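Local coordinates for histidine decarboxylase alpha chain (Lactobacillus sp. 30A, PDB 1IBV), which probably converts L-histidine to histamine and carbon dioxide by means of a covalently bound pyruvoyl group rather than pyridoxal phosphate, at residues E29-W32 with D33-L37. Numbering follows the deposited sequence.
Sequences ETQW and DGSEL
Q31 stretches its side chain across the hairpin and lays its flat amide against L37, with CD 3.6 Å from L37 CB. Placing CG opposite the carbonyl carbon (chi1 -60°) and extending the chain beyond it brings NE2 to 2.7 Å from S35 OG, while OE1 accepts a hydrogen bond from F155 N. Glutamine suits this buried place because its methylenes pack while its amide serves polar neighbours; an alanine here would probably open a gap beside L37 and leave F155 N without its acceptor. On the other face T30 and E36 form a non-hydrogen-bonded pair: T30 OG1, on a beta-branched residue suited to an exposed strand, donates to the syn lone pair of E36 OE1 at 2.7 Å. E36 bends at chi2 to bring its carboxylate back, and its OE2 bonds T28 OG1. Strands 27-30 and 36-41 form an antiparallel hairpin at the edge of the chain's mixed sheet, E29 and L37 exchanging both backbone bonds; apolar L37 turns to I144 of helix 126-151. A type I turn with a G1 bulge closes it: G34 N bonds Q31 O, and Q31 N meets S35 O (3.0 Å) nearly in line with that carbonyl. At positive phi a CB on G34 would crowd D33 O, hence glycine. Overlapping the turn's end, D33 starts an Asx turn, its short carboxylate reaching two residues on: OD2 accepts S35 N (3.1 Å) from above its plane and S35 OG (2.6 Å) on the syn side, both from one face. OD1 bonds S154 OG. D33 CB sits 4.0 Å from the centroid of the W32 six-membered ring, 8° off its normal, a CH-pi contact.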
loop_
_atom_site.group_PDB
_atom_site.type_symbol
_atom_site.label_atom_id
_atom_site.label_comp_id
_atom_site.label_asym_id
_atom_site.label_seq_id
_atom_site.Cartn_x
_atom_site.Cartn_y
_atom_site.Cartn_z
ATOM N N GLU B 29 19.476 -17.835 38.986
ATOM C CA GLU B 29 19.573 -16.498 39.560
ATOM C C GLU B 29 18.189 -16.104 40.055
ATOM O O GLU B 29 17.190 -16.297 39.357
ATOM C CB GLU B 29 20.041 -15.507 38.495
ATOM C CG GLU B 29 20.292 -14.081 38.997
ATOM C CD GLU B 29 21.557 -13.951 39.841
ATOM O OE1 GLU B 29 21.530 -13.179 40.829
ATOM O OE2 GLU B 29 22.580 -14.598 39.500
ATOM N N THR B 30 18.124 -15.573 41.267
ATOM C CA THR B 30 16.856 -15.175 41.856
ATOM C C THR B 30 16.292 -13.894 41.239
ATOM O O THR B 30 17.016 -12.909 41.051
ATOM C CB THR B 30 17.016 -14.989 43.362
ATOM O OG1 THR B 30 17.738 -16.111 43.893
ATOM C CG2 THR B 30 15.655 -14.886 44.038
ATOM N N GLN B 31 14.996 -13.904 40.938
ATOM C CA GLN B 31 14.347 -12.746 40.336
ATOM C C GLN B 31 13.518 -11.985 41.364
ATOM O O GLN B 31 13.229 -12.511 42.438
ATOM C CB GLN B 31 13.467 -13.184 39.170
ATOM C CG GLN B 31 14.222 -13.887 38.058
ATOM C CD GLN B 31 13.316 -14.322 36.929
ATOM O OE1 GLN B 31 13.181 -13.619 35.923
ATOM N NE2 GLN B 31 12.666 -15.475 37.095
ATOM N N TRP B 32 13.089 -10.779 41.001
ATOM C CA TRP B 32 12.297 -9.930 41.887
ATOM C C TRP B 32 11.050 -10.599 42.449
ATOM O O TRP B 32 10.608 -10.256 43.539
ATOM C CB TRP B 32 11.896 -8.635 41.172
ATOM C CG TRP B 32 10.883 -8.827 40.095
ATOM C CD1 TRP B 32 11.120 -9.187 38.803
ATOM C CD2 TRP B 32 9.459 -8.686 40.221
ATOM N NE1 TRP B 32 9.934 -9.285 38.114
ATOM C CE2 TRP B 32 8.900 -8.979 38.957
ATOM C CE3 TRP B 32 8.601 -8.340 41.278
ATOM C CZ2 TRP B 32 7.518 -8.938 38.719
ATOM C CZ3 TRP B 32 7.221 -8.300 41.040
ATOM C CH2 TRP B 32 6.700 -8.598 39.770
ATOM N N ASP B 33 10.458 -11.520 41.696
ATOM C CA ASP B 33 9.250 -12.205 42.144
ATOM C C ASP B 33 9.515 -13.468 42.978
ATOM O O ASP B 33 8.589 -14.212 43.311
ATOM C CB ASP B 33 8.353 -12.522 40.935
ATOM C CG ASP B 33 9.037 -13.430 39.907
ATOM O OD1 ASP B 33 8.375 -13.787 38.910
ATOM O OD2 ASP B 33 10.218 -13.794 40.084
ATOM N N GLY B 34 10.781 -13.728 43.279
ATOM C CA GLY B 34 11.133 -14.897 44.066
ATOM C C GLY B 34 11.394 -16.156 43.255
ATOM O O GLY B 34 11.896 -17.141 43.793
ATOM N N SER B 35 11.053 -16.139 41.971
ATOM C CA SER B 35 11.281 -17.307 41.124
ATOM C C SER B 35 12.755 -17.421 40.759
ATOM O O SER B 35 13.447 -16.401 40.638
ATOM C CB SER B 35 10.443 -17.210 39.842
ATOM O OG SER B 35 10.849 -16.112 39.039
ATOM N N GLU B 36 13.220 -18.648 40.560
ATOM C CA GLU B 36 14.601 -18.896 40.195
ATOM C C GLU B 36 14.734 -19.012 38.686
ATOM O O GLU B 36 14.183 -19.941 38.088
ATOM C CB GLU B 36 15.102 -20.169 40.870
ATOM C CG GLU B 36 15.271 -20.039 42.382
ATOM C CD GLU B 36 16.306 -18.985 42.782
ATOM O OE1 GLU B 36 15.964 -18.088 43.588
ATOM O OE2 GLU B 36 17.460 -19.057 42.296
ATOM N N LEU B 37 15.488 -18.090 38.082
ATOM C CA LEU B 37 15.697 -18.064 36.633
ATOM C C LEU B 37 16.836 -18.962 36.176
ATOM O O LEU B 37 17.996 -18.669 36.431
ATOM C CB LEU B 37 15.980 -16.630 36.183
ATOM C CG LEU B 37 16.420 -16.400 34.731
ATOM C CD1 LEU B 37 15.360 -16.910 33.786
ATOM C CD2 LEU B 37 16.666 -14.913 34.492
#